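PDB 5Y1Z: drebrin from Homo sapiens, which probably binds actin through a domain of the cofilin (ADF) type. Local coordinates for residues Y19-V22 / A28-W31; Y82-W87 / A105-F110. All coordinates share one frame; numbering follows the deposited sequence.

Contact 1. Residues Y19-V22 / A28-W31; sequences YEEV and AADW
Glu21 OE2 is hydrogen-bonded to Ser27 OG near the end of helix 12-23, which leaves OE1 packed 3.5 Å from the methyl CB of Ala29. The glutamate chain bends at chi2 (-90°), which carries the acid from its exposed helical position back to the returning chain. Alanine suits the facing place, since its CB points toward the helix and the small methyl fits beside the acid. The backbones come closest one residue further on, where Val22 CA lies 4.7 Å from Asp30 CA.

Val22, itself buried, carries the apolar part of the contact. With CG1 anti to the backbone N (chi1 168°), its two branches are spread over successive residues: CG1 lies 3.9 Å from Asp30 O, and CG2 rests 3.6 Å from Trp31 C. A beta-branched residue can thus lie over a stretch of backbone while also touching Phe69 and Ser71 of the sheet. Cut back to alanine, the residue would lose both branches, and a gap would probably open between the helix end and the backbone of Asp30 and Trp31. The side chains of those two residues start away from the helix and find partners beyond it, Asp30 OD1 on Gly52 N and Trp31 NE1 on Glu50 O.

Asp30 and Trp31 together face Gly49 of the adjacent strand as a classic beta bulge. In this cofilin-type fold, this is the place where the chain leaves helix 12-23, turns back through a loop and enters strand 31-36 of the central mixed sheet against which the helix packs.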
ATOM      1  N   TYR A  19       7.966   7.494 -19.148  1.00 46.69           N
ATOM      2  CA  TYR A  19       6.661   8.129 -19.020  1.00 43.96           C
ATOM      3  C   TYR A  19       6.703   9.584 -19.477  1.00 45.28           C
ATOM      4  O   TYR A  19       5.785  10.066 -20.162  1.00 43.94           O
ATOM      5  CB  TYR A  19       6.212   8.008 -17.569  1.00 45.73           C
ATOM      6  CG  TYR A  19       5.176   8.991 -17.102  1.00 46.38           C
ATOM      7  CD1 TYR A  19       3.829   8.785 -17.361  1.00 46.67           C
ATOM      8  CD2 TYR A  19       5.547  10.097 -16.361  1.00 47.14           C
ATOM      9  CE1 TYR A  19       2.881   9.677 -16.909  1.00 52.47           C
ATOM     10  CE2 TYR A  19       4.614  10.985 -15.892  1.00 52.27           C
ATOM     11  CZ  TYR A  19       3.279  10.777 -16.165  1.00 55.42           C
ATOM     12  OH  TYR A  19       2.352  11.681 -15.692  1.00 58.65           O
ATOM     13  N   GLU A  20       7.767  10.296 -19.116  1.00 46.20           N
ATOM     14  CA  GLU A  20       7.925  11.676 -19.551  1.00 47.10           C
ATOM     15  C   GLU A  20       8.025  11.750 -21.069  1.00 46.98           C
ATOM     16  O   GLU A  20       7.457  12.657 -21.686  1.00 47.69           O
ATOM     17  CB  GLU A  20       9.141  12.299 -18.865  1.00 50.00           C
ATOM     18  CG  GLU A  20       9.472  13.700 -19.322  1.00 64.28           C
ATOM     19  CD  GLU A  20      10.448  14.396 -18.388  1.00 79.43           C
ATOM     20  OE1 GLU A  20      11.604  13.917 -18.255  1.00 84.11           O
ATOM     21  OE2 GLU A  20      10.068  15.428 -17.787  1.00 85.17           O
ATOM     22  N   GLU A  21       8.738  10.796 -21.691  1.00 51.79           N
ATOM     23  CA  GLU A  21       8.774  10.740 -23.155  1.00 55.52           C
ATOM     24  C   GLU A  21       7.380  10.571 -23.738  1.00 53.85           C
ATOM     25  O   GLU A  21       7.044  11.186 -24.758  1.00 53.72           O
ATOM     26  CB  GLU A  21       9.660   9.593 -23.624  1.00 63.82           C
ATOM     27  CG  GLU A  21      11.048   9.999 -23.997  1.00 76.73           C
ATOM     28  CD  GLU A  21      11.161  10.365 -25.467  1.00 90.28           C
ATOM     29  OE1 GLU A  21      10.851   9.498 -26.327  1.00 91.76           O
ATOM     30  OE2 GLU A  21      11.568  11.521 -25.766  1.00 96.97           O
ATOM     31  N   VAL A  22       6.544   9.749 -23.098  1.00 54.06           N
ATOM     32  CA  VAL A  22       5.191   9.562 -23.618  1.00 54.57           C
ATOM     33  C   VAL A  22       4.351  10.829 -23.449  1.00 58.17           C
ATOM     34  O   VAL A  22       3.541  11.164 -24.322  1.00 59.47           O
ATOM     35  CB  VAL A  22       4.526   8.351 -22.940  1.00 49.98           C
ATOM     36  CG1 VAL A  22       3.049   8.325 -23.253  1.00 49.51           C
ATOM     37  CG2 VAL A  22       5.192   7.060 -23.384  1.00 46.22           C
ATOM     38  N   ALA A  28       8.565  11.520 -30.243  1.00 76.12           N
ATOM     39  CA  ALA A  28       7.802  10.645 -31.132  1.00 73.07           C
ATOM     40  C   ALA A  28       7.138   9.515 -30.358  1.00 70.96           C
ATOM     41  O   ALA A  28       5.989   9.157 -30.641  1.00 71.37           O
ATOM     42  CB  ALA A  28       8.699  10.075 -32.229  1.00 72.07           C
ATOM     43  N   ALA A  29       7.838   8.953 -29.375  1.00 66.75           N
ATOM     44  CA  ALA A  29       7.304   7.831 -28.620  1.00 61.66           C
ATOM     45  C   ALA A  29       5.953   8.180 -28.017  1.00 58.88           C
ATOM     46  O   ALA A  29       5.767   9.252 -27.436  1.00 61.71           O
ATOM     47  CB  ALA A  29       8.269   7.424 -27.510  1.00 60.35           C
ATOM     48  N   ASP A  30       5.009   7.252 -28.144  1.00 54.28           N
ATOM     49  CA  ASP A  30       3.699   7.416 -27.541  1.00 51.09           C
ATOM     50  C   ASP A  30       3.302   6.193 -26.732  1.00 48.28           C
ATOM     51  O   ASP A  30       2.139   6.097 -26.314  1.00 47.06           O
ATOM     52  CB  ASP A  30       2.623   7.721 -28.598  1.00 52.30           C
ATOM     53  CG  ASP A  30       2.486   6.629 -29.665  1.00 54.62           C
ATOM     54  OD1 ASP A  30       3.230   5.629 -29.642  1.00 53.30           O
ATOM     55  OD2 ASP A  30       1.616   6.790 -30.548  1.00 58.55           O
ATOM     56  N   TRP A  31       4.230   5.270 -26.478  1.00 43.45           N
ATOM     57  CA  TRP A  31       3.889   4.227 -25.527  1.00 44.05           C
ATOM     58  C   TRP A  31       5.128   3.784 -24.772  1.00 44.92           C
ATOM     59  O   TRP A  31       6.254   3.863 -25.276  1.00 45.73           O
ATOM     60  CB  TRP A  31       3.218   3.018 -26.196  1.00 41.87           C
ATOM     61  CG  TRP A  31       4.088   2.247 -27.152  1.00 39.32           C
ATOM     62  CD1 TRP A  31       4.140   2.396 -28.503  1.00 41.11           C
ATOM     63  CD2 TRP A  31       5.009   1.198 -26.829  1.00 38.85           C
ATOM     64  NE1 TRP A  31       5.049   1.515 -29.050  1.00 42.00           N
ATOM     65  CE2 TRP A  31       5.596   0.766 -28.046  1.00 40.27           C
ATOM     66  CE3 TRP A  31       5.407   0.591 -25.632  1.00 39.89           C
ATOM     67  CZ2 TRP A  31       6.547  -0.253 -28.104  1.00 39.50           C
ATOM     68  CZ3 TRP A  31       6.361  -0.426 -25.686  1.00 41.86           C
ATOM     69  CH2 TRP A  31       6.919  -0.839 -26.922  1.00 41.86           C
TER

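Contact 2. Residues Y82-W87 / A105-F110; sequences YVLINW and AKVAEF
Leu84 reaches the helix because its CG is anti to the backbone N (chi1 178°) and chi2 of 70° leaves CD2 as the outward continuation of the chain. On the other side Val107 also has CG1 anti to its backbone N (chi1 167°), and the two side chains cross at about a right angle. Leu84 CD2 therefore meets Val107 CG1 at 4.1 Å, and the same methyl stands 4.1 Å from Ala108 CB. One branch of leucine thus touches two consecutive residues of helix 104-110.

Each residue type fits its place: leucine supplies length to span the gap from the sheet, valine a compact branched surface, and alanine a methyl short enough for the helix to sit near, with Leu84 CA 7.3 Å from Ala108 CA. Tyr67 of strand 65-72 packs against both Leu84 and Val107, and Phe8 touches Val107 as well, so the pair belongs to a larger apolar cluster. The strand itself is held by backbone hydrogen bonds from Leu84 to Val116 and Val118.

With methyl groups alone meeting, 91 Å² buried in all, both sides counted, and no hydrogen bond between the segments, cohesion between helix and strand here rests on the exclusion of water and on dispersion.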
ATOM      1  N   TYR A  82      -4.840   9.333 -22.013  1.00 56.20           N
ATOM      2  CA  TYR A  82      -3.858   8.336 -21.592  1.00 50.22           C
ATOM      3  C   TYR A  82      -4.527   7.045 -21.136  1.00 48.42           C
ATOM      4  O   TYR A  82      -5.446   7.051 -20.300  1.00 49.60           O
ATOM      5  CB  TYR A  82      -2.947   8.905 -20.520  1.00 46.91           C
ATOM      6  CG  TYR A  82      -2.108  10.023 -21.091  1.00 50.22           C
ATOM      7  CD1 TYR A  82      -1.001   9.751 -21.871  1.00 49.71           C
ATOM      8  CD2 TYR A  82      -2.456  11.359 -20.893  1.00 51.27           C
ATOM      9  CE1 TYR A  82      -0.239  10.773 -22.406  1.00 50.75           C
ATOM     10  CE2 TYR A  82      -1.702  12.391 -21.430  1.00 52.54           C
ATOM     11  CZ  TYR A  82      -0.594  12.094 -22.188  1.00 54.78           C
ATOM     12  OH  TYR A  82       0.172  13.108 -22.736  1.00 58.97           O
ATOM     13  N   VAL A  83      -4.080   5.947 -21.733  1.00 47.79           N
ATOM     14  CA  VAL A  83      -4.603   4.617 -21.469  1.00 49.61           C
ATOM     15  C   VAL A  83      -3.549   3.848 -20.695  1.00 50.43           C
ATOM     16  O   VAL A  83      -2.363   3.873 -21.057  1.00 51.93           O
ATOM     17  CB  VAL A  83      -4.944   3.881 -22.775  1.00 50.32           C
ATOM     18  CG1 VAL A  83      -5.494   2.490 -22.465  1.00 48.89           C
ATOM     19  CG2 VAL A  83      -5.906   4.701 -23.599  1.00 53.77           C
ATOM     20  N   LEU A  84      -3.973   3.168 -19.642  1.00 47.69           N
ATOM     21  CA  LEU A  84      -3.130   2.195 -18.970  1.00 47.56           C
ATOM     22  C   LEU A  84      -3.726   0.819 -19.234  1.00 49.94           C
ATOM     23  O   LEU A  84      -4.862   0.541 -18.842  1.00 55.22           O
ATOM     24  CB  LEU A  84      -3.040   2.481 -17.470  1.00 47.55           C
ATOM     25  CG  LEU A  84      -2.202   1.487 -16.665  1.00 45.59           C
ATOM     26  CD1 LEU A  84      -0.759   1.700 -17.052  1.00 45.54           C
ATOM     27  CD2 LEU A  84      -2.399   1.679 -15.190  1.00 46.07           C
ATOM     28  N   ILE A  85      -2.959  -0.042 -19.881  1.00 51.42           N
ATOM     29  CA  ILE A  85      -3.363  -1.417 -20.134  1.00 48.32           C
ATOM     30  C   ILE A  85      -2.855  -2.271 -18.986  1.00 47.55           C
ATOM     31  O   ILE A  85      -1.643  -2.355 -18.750  1.00 46.60           O
ATOM     32  CB  ILE A  85      -2.816  -1.920 -21.469  1.00 46.42           C
ATOM     33  CG1 ILE A  85      -3.499  -1.157 -22.596  1.00 48.21           C
ATOM     34  CG2 ILE A  85      -3.119  -3.401 -21.599  1.00 46.84           C
ATOM     35  CD1 ILE A  85      -2.727  -1.139 -23.850  1.00 47.55           C
ATOM     36  N   ASN A  86      -3.792  -2.852 -18.242  1.00 45.21           N
ATOM     37  CA  ASN A  86      -3.512  -3.799 -17.177  1.00 44.60           C
ATOM     38  C   ASN A  86      -3.444  -5.178 -17.812  1.00 45.04           C
ATOM     39  O   ASN A  86      -4.455  -5.877 -17.945  1.00 51.40           O
ATOM     40  CB  ASN A  86      -4.596  -3.706 -16.116  1.00 49.37           C
ATOM     41  CG  ASN A  86      -4.445  -4.739 -15.046  1.00 53.78           C
ATOM     42  OD1 ASN A  86      -3.328  -5.063 -14.639  1.00 56.16           O
ATOM     43  ND2 ASN A  86      -5.569  -5.256 -14.561  1.00 55.37           N
ATOM     44  N   TRP A  87      -2.240  -5.573 -18.221  1.00 39.04           N
ATOM     45  CA  TRP A  87      -2.035  -6.840 -18.908  1.00 38.30           C
ATOM     46  C   TRP A  87      -1.717  -7.979 -17.942  1.00 41.15           C
ATOM     47  O   TRP A  87      -0.745  -7.921 -17.172  1.00 39.74           O
ATOM     48  CB  TRP A  87      -0.909  -6.713 -19.928  1.00 36.14           C
ATOM     49  CG  TRP A  87      -0.555  -8.023 -20.576  1.00 34.09           C
ATOM     50  CD1 TRP A  87       0.358  -8.929 -20.141  1.00 33.23           C
ATOM     51  CD2 TRP A  87      -1.127  -8.568 -21.777  1.00 35.13           C
ATOM     52  NE1 TRP A  87       0.408  -9.996 -20.994  1.00 36.23           N
ATOM     53  CE2 TRP A  87      -0.490  -9.801 -22.013  1.00 35.82           C
ATOM     54  CE3 TRP A  87      -2.092  -8.116 -22.694  1.00 32.61           C
ATOM     55  CZ2 TRP A  87      -0.797 -10.605 -23.123  1.00 37.46           C
ATOM     56  CZ3 TRP A  87      -2.399  -8.918 -23.796  1.00 34.22           C
ATOM     57  CH2 TRP A  87      -1.757 -10.143 -23.995  1.00 35.13           C
ATOM     58  N   ALA A 105      -3.934   0.241  -9.075  1.00 51.14           N
ATOM     59  CA  ALA A 105      -4.235   1.614  -8.674  1.00 54.48           C
ATOM     60  C   ALA A 105      -2.970   2.387  -8.318  1.00 57.60           C
ATOM     61  O   ALA A 105      -2.843   3.577  -8.634  1.00 59.59           O
ATOM     62  CB  ALA A 105      -5.190   1.612  -7.492  1.00 54.87           C
ATOM     63  N   LYS A 106      -2.048   1.735  -7.616  1.00 56.00           N
ATOM     64  CA  LYS A 106      -0.781   2.359  -7.267  1.00 57.84           C
ATOM     65  C   LYS A 106       0.054   2.671  -8.518  1.00 53.32           C
ATOM     66  O   LYS A 106       0.709   3.720  -8.586  1.00 49.20           O
ATOM     67  CB  LYS A 106      -0.068   1.433  -6.286  1.00 63.07           C
ATOM     68  CG  LYS A 106       0.948   2.055  -5.373  1.00 69.68           C
ATOM     69  CD  LYS A 106       1.109   1.137  -4.200  1.00 76.09           C
ATOM     70  CE  LYS A 106       2.536   1.051  -3.730  1.00 83.18           C
ATOM     71  NZ  LYS A 106       2.693  -0.196  -2.897  1.00 86.36           N
ATOM     72  N   VAL A 107       0.021   1.794  -9.532  1.00 50.94           N
ATOM     73  CA  VAL A 107       0.704   2.092 -10.795  1.00 47.53           C
ATOM     74  C   VAL A 107       0.065   3.297 -11.493  1.00 48.36           C
ATOM     75  O   VAL A 107       0.767   4.188 -11.989  1.00 47.59           O
ATOM     76  CB  VAL A 107       0.708   0.856 -11.709  1.00 47.49           C
ATOM     77  CG1 VAL A 107       1.111   1.253 -13.130  1.00 48.44           C
ATOM     78  CG2 VAL A 107       1.663  -0.205 -11.165  1.00 47.75           C
ATOM     79  N   ALA A 108      -1.271   3.350 -11.549  1.00 47.91           N
ATOM     80  CA  ALA A 108      -1.931   4.503 -12.156  1.00 47.79           C
ATOM     81  C   ALA A 108      -1.615   5.772 -11.395  1.00 50.98           C
ATOM     82  O   ALA A 108      -1.520   6.857 -11.984  1.00 54.14           O
ATOM     83  CB  ALA A 108      -3.442   4.295 -12.217  1.00 46.54           C
ATOM     84  N   GLU A 109      -1.446   5.659 -10.088  1.00 53.87           N
ATOM     85  CA  GLU A 109      -1.117   6.840  -9.316  1.00 58.29           C
ATOM     86  C   GLU A 109       0.310   7.269  -9.585  1.00 58.79           C
ATOM     87  O   GLU A 109       0.618   8.467  -9.547  1.00 57.17           O
ATOM     88  CB  GLU A 109      -1.315   6.549  -7.829  1.00 60.01           C
ATOM     89  CG  GLU A 109      -1.269   7.753  -6.959  1.00 66.47           C
ATOM     90  CD  GLU A 109      -2.375   8.721  -7.282  1.00 72.91           C
ATOM     91  OE1 GLU A 109      -3.384   8.282  -7.872  1.00 72.39           O
ATOM     92  OE2 GLU A 109      -2.247   9.916  -6.934  1.00 78.97           O
ATOM     93  N   PHE A 110       1.179   6.304  -9.900  1.00 57.63           N
ATOM     94  CA  PHE A 110       2.569   6.638 -10.162  1.00 53.60           C
ATOM     95  C   PHE A 110       2.709   7.384 -11.481  1.00 55.78           C
ATOM     96  O   PHE A 110       3.380   8.423 -11.548  1.00 59.55           O
ATOM     97  CB  PHE A 110       3.426   5.372 -10.125  1.00 44.70           C
ATOM     98  CG  PHE A 110       4.894   5.633 -10.307  1.00 47.23           C
ATOM     99  CD1 PHE A 110       5.690   5.992  -9.213  1.00 47.54           C
ATOM    100  CD2 PHE A 110       5.498   5.474 -11.546  1.00 47.65           C
ATOM    101  CE1 PHE A 110       7.041   6.242  -9.354  1.00 47.33           C
ATOM    102  CE2 PHE A 110       6.861   5.714 -11.690  1.00 49.50           C
ATOM    103  CZ  PHE A 110       7.626   6.096 -10.580  1.00 49.14           C
TER

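How the contacts relate
Contacts 1 and 2 follow one another along the chain, and their centres are about 15 Å apart, yet they meet directly: Val22 CG1 of the first packs at 4.2 Å from Tyr82 CE1 of the second. Helix 12-23 and helix 104-110 lie on the same face of the mixed sheet, and Phe110 reaches across to Arg12 and Leu16 of the earlier helix. Tyr19 OH adds a hydrogen bond to Gln112 O, just after helix 104-110. The centre of contact 2 is about 6 Å from the centre of the chain, that of contact 1 about 12 Å. Within the same segments, Tyr19 and Glu20, and Lys106, Glu109 and Phe110, approach the chain of another protein in the assembly.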